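Local coordinates for Non-reducing end beta-L-arabinofuranosidase (Bacteroides thetaiotaomicron, PDB 5MQO), which is a family GH127 glycoside hydrolase that probably acts as an aceric acidase in the breakdown of complex plant pectin, at residues L575-H587 with R594-Y606. Numbering follows the deposited sequence.
Sequences LVMDMPVCLLEAH and RNQVVVKRGPLVY
Cys582 and Leu584 face Lys600 and Val598 across a two-stranded antiparallel hairpin, and four backbone hydrogen bonds join these two hydrogen-bonded pairs. The straightest runs from Cys582 N to Lys600 O (2.8 Å, 170° at the hydrogen); its return bond, Lys600 N to Cys582 O, is distinctly more bent. The donors of both stand tilted from the carbonyl planes, whereas Val598 N meets Leu584 O within the plane. Between these pairs, CA-H groups add contacts to the same carbonyls, as when Val599 CA approaches Cys582 O at 3.3 Å.

Apolar packing divides between the two faces of the hairpin. With Cys582 on one face, Leu584 sets CB against Val598 CG1 (3.6 Å) and crosses the aliphatic stem of Lys600 obliquely, with Leu584 CD2 touching Lys600 CD (3.7 Å). On the other, Val581 CG1 meets Val599 CG1, and Val597 CG2, held anti to its own backbone nitrogen, reaches Leu583 CB at 3.5 Å. Leu645 of strand 640-651 touches both Val581 and Val599 on this side.

At the open end of the hairpin, where the chain arrives at strand 581-584 and strand 596-601 finishes, the side chains of Met579 and Arg601 cross at about a right angle. The sulfur SD lies over the centre of the guanidinium face, 4.1 Å above its plane, while Arg601 NE makes a weak, strongly bent bond to Met579 O (3.2 Å). Met579 CG also packs on Gly602, in the type II' turn from Arg601 to Leu604 that leads into the next strand.

Backbone bonding thus fixes the register of this hairpin in the C-terminal domain, while Arg601, bonded through NH1 to the carbonyl of Trp511 and more weakly to that of Met579, links the start of the Arg601-Leu604 turn to the chain arriving from strand 572-577.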
ATOM      1  N   LEU A 575      19.772 -15.390  -0.436  1.00 73.90           N
ATOM      2  CA  LEU A 575      18.533 -16.003   0.013  1.00 68.83           C
ATOM      3  C   LEU A 575      17.963 -16.754  -1.154  1.00 66.38           C
ATOM      4  O   LEU A 575      17.833 -16.175  -2.231  1.00 63.88           O
ATOM      5  CB  LEU A 575      17.570 -14.908   0.428  1.00 69.57           C
ATOM      6  CG  LEU A 575      16.201 -15.344   0.940  1.00 72.62           C
ATOM      7  CD1 LEU A 575      16.306 -16.196   2.198  1.00 74.62           C
ATOM      8  CD2 LEU A 575      15.337 -14.122   1.197  1.00 71.19           C
ATOM      9  N   VAL A 576      17.663 -18.039  -0.961  1.00 65.36           N
ATOM     10  CA  VAL A 576      16.880 -18.805  -1.943  1.00 65.49           C
ATOM     11  C   VAL A 576      15.543 -19.171  -1.320  1.00 61.68           C
ATOM     12  O   VAL A 576      15.500 -19.988  -0.420  1.00 59.72           O
ATOM     13  CB  VAL A 576      17.592 -20.105  -2.396  1.00 68.47           C
ATOM     14  CG1 VAL A 576      16.771 -20.854  -3.453  1.00 66.79           C
ATOM     15  CG2 VAL A 576      18.977 -19.799  -2.930  1.00 69.75           C
ATOM     16  N   MET A 577      14.471 -18.540  -1.789  1.00 62.88           N
ATOM     17  CA  MET A 577      13.089 -18.844  -1.352  1.00 63.76           C
ATOM     18  C   MET A 577      12.470 -19.735  -2.395  1.00 63.44           C
ATOM     19  O   MET A 577      12.556 -19.427  -3.566  1.00 64.71           O
ATOM     20  CB  MET A 577      12.236 -17.561  -1.227  1.00 62.65           C
ATOM     21  CG  MET A 577      12.650 -16.622  -0.089  1.00 61.99           C
ATOM     22  SD  MET A 577      12.084 -14.887  -0.187  1.00 60.95           S
ATOM     23  CE  MET A 577      13.138 -14.252  -1.476  1.00 63.75           C
ATOM     24  N   ASP A 578      11.884 -20.853  -1.992  1.00 65.95           N
ATOM     25  CA  ASP A 578      11.058 -21.620  -2.915  1.00 69.91           C
ATOM     26  C   ASP A 578       9.840 -20.798  -3.214  1.00 67.86           C
ATOM     27  O   ASP A 578       9.236 -20.237  -2.311  1.00 70.86           O
ATOM     28  CB  ASP A 578      10.588 -22.936  -2.317  1.00 75.11           C
ATOM     29  CG  ASP A 578      11.630 -24.024  -2.404  1.00 81.68           C
ATOM     30  OD1 ASP A 578      12.825 -23.741  -2.730  1.00 82.09           O
ATOM     31  OD2 ASP A 578      11.227 -25.179  -2.130  1.00 86.96           O
ATOM     32  N   MET A 579       9.472 -20.749  -4.478  1.00 64.41           N
ATOM     33  CA  MET A 579       8.363 -19.945  -4.914  1.00 60.78           C
ATOM     34  C   MET A 579       7.447 -20.771  -5.803  1.00 57.78           C
ATOM     35  O   MET A 579       7.273 -20.493  -6.978  1.00 58.80           O
ATOM     36  CB  MET A 579       8.902 -18.711  -5.623  1.00 60.53           C
ATOM     37  CG  MET A 579       7.822 -17.689  -5.870  1.00 62.43           C
ATOM     38  SD  MET A 579       8.378 -16.312  -6.845  1.00 64.24           S
ATOM     39  CE  MET A 579       9.201 -15.374  -5.582  1.00 63.61           C
ATOM     40  N   PRO A 580       6.842 -21.804  -5.241  1.00 57.01           N
ATOM     41  CA  PRO A 580       5.894 -22.608  -6.031  1.00 56.53           C
ATOM     42  C   PRO A 580       4.563 -21.904  -6.256  1.00 55.63           C
ATOM     43  O   PRO A 580       4.331 -20.836  -5.703  1.00 56.54           O
ATOM     44  CB  PRO A 580       5.651 -23.814  -5.138  1.00 56.97           C
ATOM     45  CG  PRO A 580       5.727 -23.237  -3.751  1.00 57.74           C
ATOM     46  CD  PRO A 580       6.841 -22.195  -3.819  1.00 58.13           C
ATOM     47  N   VAL A 581       3.709 -22.513  -7.072  1.00 56.61           N
ATOM     48  CA  VAL A 581       2.348 -22.035  -7.313  1.00 55.35           C
ATOM     49  C   VAL A 581       1.534 -22.495  -6.134  1.00 55.96           C
ATOM     50  O   VAL A 581       1.656 -23.648  -5.740  1.00 54.43           O
ATOM     51  CB  VAL A 581       1.774 -22.620  -8.619  1.00 56.45           C
ATOM     52  CG1 VAL A 581       0.259 -22.544  -8.669  1.00 57.27           C
ATOM     53  CG2 VAL A 581       2.373 -21.914  -9.824  1.00 56.77           C
ATOM     54  N   CYS A 582       0.739 -21.585  -5.559  1.00 57.85           N
ATOM     55  CA  CYS A 582      -0.159 -21.905  -4.436  1.00 59.81           C
ATOM     56  C   CYS A 582      -1.605 -21.728  -4.777  1.00 57.05           C
ATOM     57  O   CYS A 582      -1.965 -20.783  -5.480  1.00 53.78           O
ATOM     58  CB  CYS A 582       0.118 -21.047  -3.216  1.00 60.44           C
ATOM     59  SG  CYS A 582       1.549 -21.686  -2.408  1.00 70.44           S
ATOM     60  N   LEU A 583      -2.412 -22.641  -4.234  1.00 55.74           N
ATOM     61  CA  LEU A 583      -3.854 -22.576  -4.304  1.00 55.57           C
ATOM     62  C   LEU A 583      -4.315 -22.299  -2.891  1.00 54.83           C
ATOM     63  O   LEU A 583      -3.946 -23.032  -1.991  1.00 55.74           O
ATOM     64  CB  LEU A 583      -4.423 -23.897  -4.819  1.00 56.60           C
ATOM     65  CG  LEU A 583      -4.493 -24.029  -6.350  1.00 58.28           C
ATOM     66  CD1 LEU A 583      -3.157 -23.755  -7.029  1.00 59.54           C
ATOM     67  CD2 LEU A 583      -4.998 -25.412  -6.727  1.00 58.96           C
ATOM     68  N   LEU A 584      -5.101 -21.239  -2.690  1.00 53.57           N
ATOM     69  CA  LEU A 584      -5.515 -20.843  -1.367  1.00 53.66           C
ATOM     70  C   LEU A 584      -7.018 -20.961  -1.283  1.00 52.92           C
ATOM     71  O   LEU A 584      -7.699 -20.663  -2.258  1.00 51.97           O
ATOM     72  CB  LEU A 584      -5.099 -19.392  -1.086  1.00 56.25           C
ATOM     73  CG  LEU A 584      -3.632 -19.077  -0.745  1.00 57.77           C
ATOM     74  CD1 LEU A 584      -2.730 -19.332  -1.930  1.00 59.37           C
ATOM     75  CD2 LEU A 584      -3.481 -17.629  -0.328  1.00 57.87           C
ATOM     76  N   GLU A 585      -7.524 -21.367  -0.114  1.00 52.05           N
ATOM     77  CA  GLU A 585      -8.958 -21.316   0.206  1.00 51.91           C
ATOM     78  C   GLU A 585      -9.169 -20.315   1.352  1.00 50.72           C
ATOM     79  O   GLU A 585      -8.208 -19.882   2.001  1.00 47.62           O
ATOM     80  CB  GLU A 585      -9.477 -22.693   0.631  1.00 54.11           C
ATOM     81  CG  GLU A 585      -9.073 -23.061   2.063  1.00 58.13           C
ATOM     82  CD  GLU A 585      -9.306 -24.507   2.432  1.00 60.49           C
ATOM     83  OE1 GLU A 585     -10.360 -25.041   2.053  1.00 62.66           O
ATOM     84  OE2 GLU A 585      -8.438 -25.094   3.119  1.00 65.17           O
ATOM     85  N   ALA A 586     -10.431 -19.996   1.633  1.00 48.96           N
ATOM     86  CA  ALA A 586     -10.737 -18.984   2.634  1.00 49.51           C
ATOM     87  C   ALA A 586     -11.638 -19.556   3.708  1.00 51.46           C
ATOM     88  O   ALA A 586     -12.325 -20.584   3.529  1.00 53.89           O
ATOM     89  CB  ALA A 586     -11.375 -17.754   2.001  1.00 48.39           C
ATOM     90  N   HIS A 587     -11.627 -18.871   4.838  1.00 50.41           N
ATOM     91  CA  HIS A 587     -12.420 -19.255   6.022  1.00 51.56           C
ATOM     92  C   HIS A 587     -13.898 -19.552   5.635  1.00 52.22           C
ATOM     93  O   HIS A 587     -14.456 -18.898   4.767  1.00 53.57           O
ATOM     94  CB  HIS A 587     -12.277 -18.107   7.040  1.00 50.44           C
ATOM     95  CG  HIS A 587     -12.825 -18.396   8.384  1.00 48.77           C
ATOM     96  ND1 HIS A 587     -14.166 -18.573   8.602  1.00 48.63           N
ATOM     97  CD2 HIS A 587     -12.228 -18.482   9.593  1.00 48.41           C
ATOM     98  CE1 HIS A 587     -14.381 -18.774   9.889  1.00 49.26           C
ATOM     99  NE2 HIS A 587     -13.217 -18.723  10.513  1.00 49.06           N
ATOM    100  N   ARG A 594     -16.807 -19.125  -0.699  1.00 50.12           N
ATOM    101  CA  ARG A 594     -16.831 -20.481  -0.197  1.00 51.45           C
ATOM    102  C   ARG A 594     -16.587 -21.455  -1.362  1.00 51.79           C
ATOM    103  O   ARG A 594     -17.008 -21.209  -2.493  1.00 50.86           O
ATOM    104  CB  ARG A 594     -18.143 -20.769   0.520  1.00 52.52           C
ATOM    105  CG  ARG A 594     -18.197 -22.150   1.160  1.00 53.74           C
ATOM    106  CD  ARG A 594     -19.003 -22.154   2.438  1.00 55.29           C
ATOM    107  NE  ARG A 594     -19.149 -23.493   2.996  1.00 59.73           N
ATOM    108  CZ  ARG A 594     -18.170 -24.205   3.558  1.00 60.03           C
ATOM    109  NH1 ARG A 594     -16.938 -23.720   3.647  1.00 63.75           N
ATOM    110  NH2 ARG A 594     -18.416 -25.422   4.032  1.00 58.96           N
ATOM    111  N   ASN A 595     -15.824 -22.505  -1.088  1.00 51.67           N
ATOM    112  CA  ASN A 595     -15.493 -23.527  -2.086  1.00 52.91           C
ATOM    113  C   ASN A 595     -14.881 -23.039  -3.428  1.00 52.23           C
ATOM    114  O   ASN A 595     -15.152 -23.567  -4.520  1.00 50.89           O
ATOM    115  CB  ASN A 595     -16.731 -24.398  -2.340  1.00 52.06           C
ATOM    116  CG  ASN A 595     -16.363 -25.792  -2.771  1.00 50.03           C
ATOM    117  OD1 ASN A 595     -15.400 -26.370  -2.265  1.00 47.63           O
ATOM    118  ND2 ASN A 595     -17.099 -26.321  -3.727  1.00 49.92           N
ATOM    119  N   GLN A 596     -14.031 -22.038  -3.315  1.00 52.44           N
ATOM    120  CA  GLN A 596     -13.391 -21.433  -4.469  1.00 51.82           C
ATOM    121  C   GLN A 596     -11.934 -21.264  -4.109  1.00 51.04           C
ATOM    122  O   GLN A 596     -11.535 -21.348  -2.930  1.00 49.14           O
ATOM    123  CB  GLN A 596     -14.069 -20.090  -4.833  1.00 53.21           C
ATOM    124  CG  GLN A 596     -15.502 -20.257  -5.388  1.00 55.25           C
ATOM    125  CD  GLN A 596     -16.372 -18.993  -5.316  1.00 56.14           C
ATOM    126  OE1 GLN A 596     -16.249 -18.090  -6.173  1.00 59.11           O
ATOM    127  NE2 GLN A 596     -17.290 -18.941  -4.324  1.00 54.56           N
ATOM    128  N   VAL A 597     -11.126 -21.039  -5.132  1.00 49.09           N
ATOM    129  CA  VAL A 597      -9.705 -21.019  -4.947  1.00 47.32           C
ATOM    130  C   VAL A 597      -9.207 -19.765  -5.618  1.00 48.28           C
ATOM    131  O   VAL A 597      -9.788 -19.302  -6.601  1.00 48.18           O
ATOM    132  CB  VAL A 597      -9.070 -22.338  -5.484  1.00 48.08           C
ATOM    133  CG1 VAL A 597      -9.438 -22.586  -6.934  1.00 48.29           C
ATOM    134  CG2 VAL A 597      -7.555 -22.380  -5.348  1.00 47.91           C
ATOM    135  N   VAL A 598      -8.157 -19.210  -5.027  1.00 51.32           N
ATOM    136  CA  VAL A 598      -7.349 -18.134  -5.587  1.00 52.92           C
ATOM    137  C   VAL A 598      -5.905 -18.654  -5.735  1.00 54.56           C
ATOM    138  O   VAL A 598      -5.408 -19.394  -4.864  1.00 52.15           O
ATOM    139  CB  VAL A 598      -7.336 -16.879  -4.689  1.00 52.80           C
ATOM    140  CG1 VAL A 598      -6.826 -17.186  -3.278  1.00 53.59           C
ATOM    141  CG2 VAL A 598      -6.476 -15.780  -5.310  1.00 52.63           C
ATOM    142  N   VAL A 599      -5.243 -18.233  -6.818  1.00 55.81           N
ATOM    143  CA  VAL A 599      -3.902 -18.688  -7.144  1.00 56.85           C
ATOM    144  C   VAL A 599      -2.879 -17.612  -6.830  1.00 55.59           C
ATOM    145  O   VAL A 599      -2.900 -16.551  -7.436  1.00 59.22           O
ATOM    146  CB  VAL A 599      -3.765 -19.014  -8.653  1.00 59.75           C
ATOM    147  CG1 VAL A 599      -2.360 -19.522  -8.955  1.00 62.08           C
ATOM    148  CG2 VAL A 599      -4.818 -20.016  -9.108  1.00 59.47           C
ATOM    149  N   LYS A 600      -1.959 -17.895  -5.923  1.00 55.25           N
ATOM    150  CA  LYS A 600      -0.774 -17.048  -5.714  1.00 54.13           C
ATOM    151  C   LYS A 600       0.470 -17.748  -6.269  1.00 54.29           C
ATOM    152  O   LYS A 600       0.488 -18.970  -6.453  1.00 54.54           O
ATOM    153  CB  LYS A 600      -0.564 -16.750  -4.223  1.00 54.11           C
ATOM    154  CG  LYS A 600      -1.627 -15.840  -3.592  1.00 55.43           C
ATOM    155  CD  LYS A 600      -1.312 -15.325  -2.166  1.00 54.44           C
ATOM    156  CE  LYS A 600      -0.293 -14.198  -2.189  1.00 53.48           C
ATOM    157  NZ  LYS A 600       0.021 -13.638  -0.864  1.00 52.53           N
ATOM    158  N   ARG A 601       1.485 -16.948  -6.563  1.00 53.85           N
ATOM    159  CA  ARG A 601       2.854 -17.424  -6.738  1.00 55.55           C
ATOM    160  C   ARG A 601       3.745 -16.384  -6.096  1.00 55.84           C
ATOM    161  O   ARG A 601       3.763 -15.204  -6.508  1.00 55.56           O
ATOM    162  CB  ARG A 601       3.220 -17.608  -8.213  1.00 57.81           C
ATOM    163  CG  ARG A 601       4.665 -18.008  -8.437  1.00 59.99           C
ATOM    164  CD  ARG A 601       4.923 -18.727  -9.760  1.00 62.26           C
ATOM    165  NE  ARG A 601       6.321 -19.189  -9.747  1.00 63.75           N
ATOM    166  CZ  ARG A 601       7.385 -18.508 -10.196  1.00 62.99           C
ATOM    167  NH1 ARG A 601       7.278 -17.315 -10.814  1.00 61.55           N
ATOM    168  NH2 ARG A 601       8.585 -19.053 -10.047  1.00 62.57           N
ATOM    169  N   GLY A 602       4.471 -16.801  -5.066  1.00 55.28           N
ATOM    170  CA  GLY A 602       5.198 -15.838  -4.287  1.00 53.72           C
ATOM    171  C   GLY A 602       4.185 -14.844  -3.734  1.00 53.47           C
ATOM    172  O   GLY A 602       3.147 -15.286  -3.178  1.00 53.94           O
ATOM    173  N   PRO A 603       4.452 -13.519  -3.908  1.00 51.32           N
ATOM    174  CA  PRO A 603       3.621 -12.437  -3.380  1.00 48.15           C
ATOM    175  C   PRO A 603       2.505 -11.957  -4.292  1.00 47.71           C
ATOM    176  O   PRO A 603       1.693 -11.107  -3.862  1.00 47.65           O
ATOM    177  CB  PRO A 603       4.618 -11.305  -3.177  1.00 48.34           C
ATOM    178  CG  PRO A 603       5.589 -11.483  -4.300  1.00 51.03           C
ATOM    179  CD  PRO A 603       5.663 -12.976  -4.573  1.00 51.12           C
ATOM    180  N   LEU A 604       2.440 -12.473  -5.515  1.00 47.96           N
ATOM    181  CA  LEU A 604       1.444 -11.996  -6.475  1.00 50.17           C
ATOM    182  C   LEU A 604       0.204 -12.846  -6.435  1.00 49.68           C
ATOM    183  O   LEU A 604       0.266 -14.058  -6.572  1.00 54.20           O
ATOM    184  CB  LEU A 604       1.995 -11.986  -7.899  1.00 51.42           C
ATOM    185  CG  LEU A 604       3.194 -11.050  -8.124  1.00 53.32           C
ATOM    186  CD1 LEU A 604       3.666 -11.142  -9.566  1.00 53.93           C
ATOM    187  CD2 LEU A 604       2.897  -9.597  -7.769  1.00 54.18           C
ATOM    188  N   VAL A 605      -0.930 -12.204  -6.249  1.00 50.19           N
ATOM    189  CA  VAL A 605      -2.239 -12.846  -6.437  1.00 49.49           C
ATOM    190  C   VAL A 605      -2.469 -12.889  -7.927  1.00 48.85           C
ATOM    191  O   VAL A 605      -2.239 -11.889  -8.629  1.00 48.29           O
ATOM    192  CB  VAL A 605      -3.360 -12.037  -5.737  1.00 48.29           C
ATOM    193  CG1 VAL A 605      -4.758 -12.563  -6.084  1.00 47.75           C
ATOM    194  CG2 VAL A 605      -3.092 -12.045  -4.242  1.00 47.13           C
ATOM    195  N   TYR A 606      -2.879 -14.048  -8.411  1.00 48.57           N
ATOM    196  CA  TYR A 606      -3.186 -14.187  -9.821  1.00 50.79           C
ATOM    197  C   TYR A 606      -4.693 -14.120 -10.053  1.00 50.58           C
ATOM    198  O   TYR A 606      -5.498 -14.343  -9.140  1.00 49.15           O
ATOM    199  CB  TYR A 606      -2.585 -15.477 -10.388  1.00 51.25           C
ATOM    200  CG  TYR A 606      -1.148 -15.303 -10.830  1.00 51.58           C
ATOM    201  CD1 TYR A 606      -0.110 -15.257  -9.895  1.00 52.35           C
ATOM    202  CD2 TYR A 606      -0.832 -15.168 -12.165  1.00 50.62           C
ATOM    203  CE1 TYR A 606       1.203 -15.070 -10.284  1.00 51.59           C
ATOM    204  CE2 TYR A 606       0.470 -15.005 -12.574  1.00 53.12           C
ATOM    205  CZ  TYR A 606       1.493 -14.954 -11.628  1.00 53.36           C
ATOM    206  OH  TYR A 606       2.799 -14.772 -12.014  1.00 53.78           O
TER